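Metallo-beta-lactamase domain-containing protein (Enterococcus faecalis, PDB 2AZ4) is of uncharacterised function but carries a two-zinc site in a metallo-beta-lactamase fold and is probably a metal-dependent hydrolase, perhaps an RNA-binding exonuclease. Local coordinates at residues 100-105 against 128-133; 211-216 against 398-403. One frame throughout, in Å; residues are numbered along the deposited sequence.

Contact 1: 100-105 against 128-133; sequences MINYLD and DFLIPS
The ring of Tyr103 meets the CG2 methyl of Ile131 obliquely; CZ lies 3.3 Å from CG2, and the two side chains cross at about a right angle. Pro132 O also approaches the ring obliquely, near CE1, while Ile51 and Leu54 of helix 51-56 touch the same tyrosine. Within the metallo-beta-lactamase fold this joins two connecting segments: a 3-10 turn that follows the short helix 95-98, and the loop after helix 114-123. A tyrosine suits the place because its ring packs against aliphatic carbon while OH reaches Asp49 O in a hydrogen bond. The two branches of Ile131 meet different neighbours: with CG1 anti to the carbonyl carbon (chi1 -69°), CG2 falls against Tyr103 and CD1 against Met100 CB, at 4.1 Å. Further along, Ile101 CD1 and Leu130 CD1 meet at 3.9 Å, an aliphatic pair in a buried spot where Leu130 also packs on Leu120 of helix 114-123. Three waters link the polar groups between these patches, backbone and hydroxyl alike. One takes the Asn102 N-H and donates to Ile131 O; another donates to Asn102 O and accepts from Ser133 OG. A third donates to both Tyr103 OH, at 3.2 Å, and Pro132 O, at 2.7 Å.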
ATOM      1  N   MET A 100      -9.990   3.543   6.285  1.00 15.64           N
ATOM      2  CA  MET A 100     -10.963   3.789   7.343  1.00 15.62           C
ATOM      3  C   MET A 100     -10.571   3.343   8.745  1.00 15.59           C
ATOM      4  O   MET A 100     -11.454   3.229   9.606  1.00 15.39           O
ATOM      5  CB  MET A 100     -12.377   3.268   6.964  1.00 15.77           C
ATOM      6  CG  MET A 100     -12.575   1.750   6.981  1.00 16.87           C
ATOM      7  SD  MET A 100     -14.323   1.236   6.910  1.00 13.96           S
ATOM      8  CE  MET A 100     -14.094  -0.547   6.867  1.00 17.49           C
ATOM      9  N   ILE A 101      -9.278   3.111   9.017  1.00 15.58           N
ATOM     10  CA  ILE A 101      -8.923   2.571  10.344  1.00 15.81           C
ATOM     11  C   ILE A 101      -9.415   3.477  11.502  1.00 16.90           C
ATOM     12  O   ILE A 101      -9.705   2.983  12.593  1.00 16.39           O
ATOM     13  CB  ILE A 101      -7.420   2.227  10.523  1.00 15.99           C
ATOM     14  CG1 ILE A 101      -6.532   3.467  10.268  1.00 14.62           C
ATOM     15  CG2 ILE A 101      -7.031   1.005   9.643  1.00 15.78           C
ATOM     16  CD1 ILE A 101      -5.160   3.305  10.857  1.00 16.29           C
ATOM     17  N   ASN A 102      -9.555   4.785  11.256  1.00 16.73           N
ATOM     18  CA  ASN A 102     -10.006   5.674  12.338  1.00 16.98           C
ATOM     19  C   ASN A 102     -11.456   5.436  12.737  1.00 17.75           C
ATOM     20  O   ASN A 102     -11.891   5.881  13.807  1.00 17.16           O
ATOM     21  CB  ASN A 102      -9.813   7.146  12.006  1.00 16.56           C
ATOM     22  CG  ASN A 102      -8.365   7.593  12.108  1.00 17.12           C
ATOM     23  OD1 ASN A 102      -7.962   8.589  11.476  1.00 17.87           O
ATOM     24  ND2 ASN A 102      -7.595   6.916  12.923  1.00 12.19           N
ATOM     25  N   TYR A 103     -12.195   4.726  11.887  1.00 17.58           N
ATOM     26  CA  TYR A 103     -13.574   4.340  12.233  1.00 18.97           C
ATOM     27  C   TYR A 103     -13.657   3.035  13.029  1.00 18.19           C
ATOM     28  O   TYR A 103     -14.730   2.654  13.517  1.00 19.42           O
ATOM     29  CB  TYR A 103     -14.436   4.233  10.971  1.00 19.05           C
ATOM     30  CG  TYR A 103     -14.880   5.559  10.391  1.00 20.57           C
ATOM     31  CD1 TYR A 103     -14.608   6.780  11.037  1.00 22.15           C
ATOM     32  CD2 TYR A 103     -15.581   5.592   9.185  1.00 21.75           C
ATOM     33  CE1 TYR A 103     -15.041   8.006  10.477  1.00 22.58           C
ATOM     34  CE2 TYR A 103     -16.020   6.786   8.635  1.00 21.99           C
ATOM     35  CZ  TYR A 103     -15.750   7.984   9.271  1.00 21.28           C
ATOM     36  OH  TYR A 103     -16.205   9.155   8.679  1.00 21.46           O
ATOM     37  N   LEU A 104     -12.537   2.337  13.132  1.00 17.49           N
ATOM     38  CA  LEU A 104     -12.478   1.111  13.927  1.00 17.57           C
ATOM     39  C   LEU A 104     -12.606   1.434  15.417  1.00 17.89           C
ATOM     40  O   LEU A 104     -11.854   2.237  15.949  1.00 18.02           O
ATOM     41  CB  LEU A 104     -11.186   0.330  13.660  1.00 16.68           C
ATOM     42  CG  LEU A 104     -11.048  -1.013  14.414  1.00 18.05           C
ATOM     43  CD1 LEU A 104     -12.182  -2.055  14.119  1.00 17.24           C
ATOM     44  CD2 LEU A 104      -9.660  -1.652  14.267  1.00 17.30           C
ATOM     45  N   ASP A 105     -13.578   0.811  16.070  1.00 18.35           N
ATOM     46  CA  ASP A 105     -13.733   0.867  17.527  1.00 19.37           C
ATOM     47  C   ASP A 105     -12.373   0.867  18.274  1.00 19.50           C
ATOM     48  O   ASP A 105     -11.624  -0.107  18.217  1.00 19.06           O
ATOM     49  CB  ASP A 105     -14.587  -0.326  17.963  1.00 19.55           C
ATOM     50  CG  ASP A 105     -15.016  -0.261  19.410  1.00 20.96           C
ATOM     51  OD1 ASP A 105     -14.488   0.586  20.144  1.00 21.81           O
ATOM     52  OD2 ASP A 105     -15.852  -1.104  19.823  1.00 23.97           O
ATOM     53  N   ASP A 128      -4.962  14.141   5.799  1.00 27.72           N
ATOM     54  CA  ASP A 128      -5.684  14.071   4.536  1.00 28.00           C
ATOM     55  C   ASP A 128      -5.475  12.746   3.800  1.00 26.42           C
ATOM     56  O   ASP A 128      -5.853  12.613   2.627  1.00 26.29           O
ATOM     57  CB  ASP A 128      -5.288  15.243   3.626  1.00 29.12           C
ATOM     58  CG  ASP A 128      -3.801  15.315   3.396  1.00 31.80           C
ATOM     59  OD1 ASP A 128      -3.073  14.473   3.980  1.00 33.90           O
ATOM     60  OD2 ASP A 128      -3.363  16.211   2.637  1.00 33.77           O
ATOM     61  N   PHE A 129      -4.861  11.783   4.485  1.00 24.92           N
ATOM     62  CA  PHE A 129      -4.656  10.444   3.943  1.00 23.28           C
ATOM     63  C   PHE A 129      -5.777   9.529   4.428  1.00 22.45           C
ATOM     64  O   PHE A 129      -6.557   9.018   3.620  1.00 21.84           O
ATOM     65  CB  PHE A 129      -3.277   9.897   4.335  1.00 23.22           C
ATOM     66  CG  PHE A 129      -2.941   8.563   3.689  1.00 23.62           C
ATOM     67  CD1 PHE A 129      -2.564   8.489   2.342  1.00 22.97           C
ATOM     68  CD2 PHE A 129      -2.984   7.389   4.434  1.00 23.40           C
ATOM     69  CE1 PHE A 129      -2.249   7.260   1.748  1.00 24.28           C
ATOM     70  CE2 PHE A 129      -2.664   6.148   3.847  1.00 24.11           C
ATOM     71  CZ  PHE A 129      -2.296   6.085   2.506  1.00 23.11           C
ATOM     72  N   LEU A 130      -5.868   9.352   5.747  1.00 21.24           N
ATOM     73  CA  LEU A 130      -6.943   8.577   6.365  1.00 20.49           C
ATOM     74  C   LEU A 130      -8.171   9.434   6.716  1.00 20.56           C
ATOM     75  O   LEU A 130      -8.035  10.608   7.069  1.00 21.27           O
ATOM     76  CB  LEU A 130      -6.435   7.928   7.655  1.00 20.14           C
ATOM     77  CG  LEU A 130      -5.168   7.075   7.645  1.00 19.07           C
ATOM     78  CD1 LEU A 130      -4.741   6.749   9.134  1.00 17.56           C
ATOM     79  CD2 LEU A 130      -5.319   5.785   6.803  1.00 18.31           C
ATOM     80  N   ILE A 131      -9.360   8.835   6.656  1.00 19.31           N
ATOM     81  CA  ILE A 131     -10.571   9.484   7.142  1.00 18.86           C
ATOM     82  C   ILE A 131     -10.351   9.865   8.617  1.00 18.91           C
ATOM     83  O   ILE A 131      -9.997   9.004   9.412  1.00 17.71           O
ATOM     84  CB  ILE A 131     -11.781   8.543   7.033  1.00 18.71           C
ATOM     85  CG1 ILE A 131     -12.161   8.291   5.572  1.00 18.38           C
ATOM     86  CG2 ILE A 131     -12.972   9.105   7.787  1.00 19.05           C
ATOM     87  CD1 ILE A 131     -13.050   7.032   5.390  1.00 18.03           C
ATOM     88  N   PRO A 132     -10.536  11.151   8.974  1.00 19.29           N
ATOM     89  CA  PRO A 132     -10.341  11.542  10.371  1.00 20.17           C
ATOM     90  C   PRO A 132     -11.430  10.987  11.260  1.00 20.72           C
ATOM     91  O   PRO A 132     -12.565  10.830  10.805  1.00 21.08           O
ATOM     92  CB  PRO A 132     -10.480  13.076  10.344  1.00 19.63           C
ATOM     93  CG  PRO A 132     -10.462  13.473   8.904  1.00 20.62           C
ATOM     94  CD  PRO A 132     -10.918  12.296   8.125  1.00 19.58           C
ATOM     95  N   SER A 133     -11.107  10.701  12.513  1.00 20.99           N
ATOM     96  CA  SER A 133     -12.145  10.448  13.478  1.00 23.23           C
ATOM     97  C   SER A 133     -12.809  11.790  13.809  1.00 24.40           C
ATOM     98  O   SER A 133     -12.102  12.753  14.101  1.00 25.33           O
ATOM     99  CB  SER A 133     -11.555   9.878  14.759  1.00 22.51           C
ATOM    100  OG  SER A 133     -12.586   9.768  15.729  1.00 26.23           O
TER
HETATM  101  O   HOH W   1      -9.553   6.424   9.036  1.00 20.45           O
HETATM  102  O   HOH W   2     -13.898   7.327  15.457  1.00 24.35           O
HETATM  103  O   HOH W   3     -14.707  11.865   9.598  1.00 33.42           O

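Contact 2: 211-216 against 398-403; sequences ELLMME and QVLVPI
Leu212 lays its CD1 methyl across two valines of the neighbouring strand, 3.7 Å from Val399 CG1 and 3.5 Å from Val401 CG2, crossing both obliquely. Its CG stands opposite the backbone N (chi1 -170°), and the branch beyond it bends over to the other strand. Beta-branched valines suit this place because their methyls sit close to the backbone and give a short, firm surface. Next on that face, Met214 runs alongside Val401, pointing the same way, before its flexible chain bends at chi3 and carries the end away. Ile403 instead places CG1 between its own N and carbonyl carbon (chi1 57°), which brings CD1 back to Met214 CB at 4.1 Å. On the reverse face Leu213 and Leu400 lie side by side, their CD2 methyls 3.9 Å apart, and Leu400 CD2 also touches Met215 CB. Met215, extended throughout, reaches Leu388, Ile391 and Ile392 of helix 385-395.

The backbones pair as neighbouring parallel strands in one of the two mixed sheets of the metallo-beta-lactamase fold. Leu213 N gives Val399 O a nearly straight bond (172°) and Val401 N binds Leu213 O at 2.8 Å; Met215 N to Val401 O follows, and the last donor, Ile403 N, comes from above the carbonyl plane of Met215. Glu216, at the end nearest the zinc ligands Asp189 and His404, turns its carboxylate to His382, Leu190 N and Val218 N. Strand 182-186 flanks 212-216 on its other edge, helix 385-395 covers the Leu213 face, and Val9 and Phe11 of strand 7-13, from the other mixed sheet, cover Leu212, Met214 and Val401.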
ATOM      1  N   GLU A 211      -5.434 -24.559   2.933  1.00 25.21           N
ATOM      2  CA  GLU A 211      -6.768 -25.003   2.499  1.00 25.94           C
ATOM      3  C   GLU A 211      -7.490 -23.949   1.708  1.00 26.27           C
ATOM      4  O   GLU A 211      -8.326 -24.256   0.871  1.00 27.62           O
ATOM      5  CB  GLU A 211      -7.628 -25.349   3.694  1.00 26.50           C
ATOM      6  CG  GLU A 211      -7.050 -26.434   4.525  1.00 28.83           C
ATOM      7  CD  GLU A 211      -7.788 -26.627   5.817  1.00 32.89           C
ATOM      8  OE1 GLU A 211      -7.103 -27.001   6.806  1.00 33.71           O
ATOM      9  OE2 GLU A 211      -9.033 -26.417   5.831  1.00 32.99           O
ATOM     10  N   LEU A 212      -7.190 -22.686   1.978  1.00 25.36           N
ATOM     11  CA  LEU A 212      -7.875 -21.619   1.294  1.00 24.88           C
ATOM     12  C   LEU A 212      -6.935 -20.428   1.139  1.00 24.70           C
ATOM     13  O   LEU A 212      -6.575 -19.775   2.130  1.00 24.74           O
ATOM     14  CB  LEU A 212      -9.134 -21.234   2.073  1.00 25.25           C
ATOM     15  CG  LEU A 212     -10.111 -20.296   1.376  1.00 25.69           C
ATOM     16  CD1 LEU A 212     -11.045 -21.091   0.443  1.00 25.95           C
ATOM     17  CD2 LEU A 212     -10.909 -19.571   2.444  1.00 25.29           C
ATOM     18  N   LEU A 213      -6.536 -20.176  -0.108  1.00 23.74           N
ATOM     19  CA  LEU A 213      -5.648 -19.081  -0.457  1.00 23.13           C
ATOM     20  C   LEU A 213      -6.444 -17.911  -1.024  1.00 21.77           C
ATOM     21  O   LEU A 213      -6.925 -17.975  -2.157  1.00 22.35           O
ATOM     22  CB  LEU A 213      -4.600 -19.549  -1.478  1.00 22.66           C
ATOM     23  CG  LEU A 213      -3.580 -18.506  -1.983  1.00 23.31           C
ATOM     24  CD1 LEU A 213      -2.802 -17.986  -0.813  1.00 22.02           C
ATOM     25  CD2 LEU A 213      -2.619 -19.137  -2.993  1.00 23.05           C
ATOM     26  N   MET A 214      -6.568 -16.857  -0.224  1.00 20.58           N
ATOM     27  CA  MET A 214      -7.209 -15.610  -0.620  1.00 19.69           C
ATOM     28  C   MET A 214      -6.139 -14.687  -1.210  1.00 20.63           C
ATOM     29  O   MET A 214      -5.352 -14.103  -0.477  1.00 21.22           O
ATOM     30  CB  MET A 214      -7.946 -14.970   0.576  1.00 19.40           C
ATOM     31  CG  MET A 214      -9.132 -15.830   1.101  1.00 18.42           C
ATOM     32  SD  MET A 214      -9.745 -15.482   2.768  1.00 16.19           S
ATOM     33  CE  MET A 214      -8.319 -15.962   3.728  1.00 20.22           C
ATOM     34  N   MET A 215      -6.115 -14.583  -2.537  1.00 21.63           N
ATOM     35  CA  MET A 215      -4.996 -13.984  -3.270  1.00 22.09           C
ATOM     36  C   MET A 215      -5.380 -12.859  -4.226  1.00 22.65           C
ATOM     37  O   MET A 215      -6.322 -12.992  -5.018  1.00 22.45           O
ATOM     38  CB  MET A 215      -4.230 -15.086  -4.027  1.00 22.47           C
ATOM     39  CG  MET A 215      -3.106 -14.598  -4.963  1.00 22.98           C
ATOM     40  SD  MET A 215      -2.129 -16.023  -5.504  1.00 22.52           S
ATOM     41  CE  MET A 215      -0.913 -15.220  -6.542  1.00 21.26           C
ATOM     42  N   GLU A 216      -4.611 -11.766  -4.173  1.00 22.39           N
ATOM     43  CA  GLU A 216      -4.761 -10.649  -5.090  1.00 22.56           C
ATOM     44  C   GLU A 216      -4.563 -11.031  -6.564  1.00 22.68           C
ATOM     45  O   GLU A 216      -3.871 -12.013  -6.892  1.00 21.33           O
ATOM     46  CB  GLU A 216      -3.791  -9.509  -4.723  1.00 23.12           C
ATOM     47  CG  GLU A 216      -2.336  -9.870  -4.927  1.00 22.58           C
ATOM     48  CD  GLU A 216      -1.598  -8.839  -5.756  1.00 24.15           C
ATOM     49  OE1 GLU A 216      -0.742  -8.134  -5.189  1.00 22.10           O
ATOM     50  OE2 GLU A 216      -1.858  -8.737  -6.980  1.00 27.57           O
ATOM     51  N   GLN A 398      -5.235 -25.816  -1.907  1.00 27.42           N
ATOM     52  CA  GLN A 398      -6.315 -26.766  -2.094  1.00 27.23           C
ATOM     53  C   GLN A 398      -7.493 -26.056  -2.745  1.00 27.60           C
ATOM     54  O   GLN A 398      -8.128 -26.583  -3.670  1.00 27.47           O
ATOM     55  CB  GLN A 398      -6.703 -27.389  -0.762  1.00 27.70           C
ATOM     56  CG  GLN A 398      -5.600 -28.231  -0.123  1.00 28.24           C
ATOM     57  CD  GLN A 398      -5.964 -28.703   1.262  1.00 30.48           C
ATOM     58  OE1 GLN A 398      -7.025 -29.276   1.468  1.00 30.44           O
ATOM     59  NE2 GLN A 398      -5.091 -28.446   2.230  1.00 31.01           N
ATOM     60  N   VAL A 399      -7.774 -24.849  -2.255  1.00 27.07           N
ATOM     61  CA  VAL A 399      -8.800 -23.987  -2.817  1.00 26.30           C
ATOM     62  C   VAL A 399      -8.222 -22.582  -2.970  1.00 25.84           C
ATOM     63  O   VAL A 399      -7.620 -22.043  -2.036  1.00 25.79           O
ATOM     64  CB  VAL A 399     -10.064 -23.905  -1.925  1.00 26.40           C
ATOM     65  CG1 VAL A 399     -11.130 -23.075  -2.624  1.00 25.56           C
ATOM     66  CG2 VAL A 399     -10.623 -25.313  -1.571  1.00 27.51           C
ATOM     67  N   LEU A 400      -8.414 -22.004  -4.150  1.00 25.55           N
ATOM     68  CA  LEU A 400      -7.953 -20.653  -4.472  1.00 25.43           C
ATOM     69  C   LEU A 400      -9.145 -19.708  -4.537  1.00 25.32           C
ATOM     70  O   LEU A 400     -10.157 -20.024  -5.189  1.00 24.76           O
ATOM     71  CB  LEU A 400      -7.223 -20.682  -5.824  1.00 25.17           C
ATOM     72  CG  LEU A 400      -6.212 -19.651  -6.376  1.00 24.97           C
ATOM     73  CD1 LEU A 400      -6.701 -19.041  -7.666  1.00 21.65           C
ATOM     74  CD2 LEU A 400      -5.670 -18.591  -5.387  1.00 22.84           C
ATOM     75  N   VAL A 401      -9.033 -18.551  -3.867  1.00 24.01           N
ATOM     76  CA  VAL A 401     -10.050 -17.514  -3.959  1.00 23.64           C
ATOM     77  C   VAL A 401      -9.449 -16.214  -4.518  1.00 24.04           C
ATOM     78  O   VAL A 401      -8.801 -15.487  -3.762  1.00 24.30           O
ATOM     79  CB  VAL A 401     -10.671 -17.196  -2.552  1.00 23.52           C
ATOM     80  CG1 VAL A 401     -11.847 -16.211  -2.677  1.00 22.20           C
ATOM     81  CG2 VAL A 401     -11.093 -18.440  -1.851  1.00 24.14           C
ATOM     82  N   PRO A 402      -9.632 -15.917  -5.829  1.00 23.99           N
ATOM     83  CA  PRO A 402      -9.178 -14.608  -6.282  1.00 24.27           C
ATOM     84  C   PRO A 402      -9.944 -13.463  -5.613  1.00 24.57           C
ATOM     85  O   PRO A 402     -11.176 -13.537  -5.437  1.00 24.59           O
ATOM     86  CB  PRO A 402      -9.464 -14.634  -7.787  1.00 24.79           C
ATOM     87  CG  PRO A 402      -9.524 -16.123  -8.132  1.00 23.67           C
ATOM     88  CD  PRO A 402     -10.174 -16.712  -6.948  1.00 23.78           C
ATOM     89  N   ILE A 403      -9.186 -12.439  -5.214  1.00 23.62           N
ATOM     90  CA  ILE A 403      -9.723 -11.203  -4.646  1.00 23.37           C
ATOM     91  C   ILE A 403      -8.855 -10.063  -5.157  1.00 22.38           C
ATOM     92  O   ILE A 403      -7.859 -10.313  -5.816  1.00 21.44           O
ATOM     93  CB  ILE A 403      -9.694 -11.209  -3.107  1.00 23.13           C
ATOM     94  CG1 ILE A 403      -8.250 -11.434  -2.594  1.00 24.20           C
ATOM     95  CG2 ILE A 403     -10.717 -12.203  -2.565  1.00 22.76           C
ATOM     96  CD1 ILE A 403      -8.072 -11.252  -1.099  1.00 23.39           C
TER

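How the contacts relate
Both contacts are largely buried, yet they lie in different parts of the fold, one between loops and the other within a sheet, and share no secondary-structure element; their nearest atoms are about 15 Å apart. Contact 1 joins two irregular connections close in sequence, so water mediates much of its polar chemistry and aliphatic and aromatic side chains do the rest. Contact 2 brings together strands separated by some 180 residues, where direct backbone hydrogen bonds between parallel strands dominate and side chains pack on both faces. Its outer end, at Gln398, is exposed, whereas its Glu216 end approaches the zinc ligands. Contact 1 stands farther back: the side chain of Leu130 is about 13 Å from a zinc ion, that of Glu216 about 7 Å.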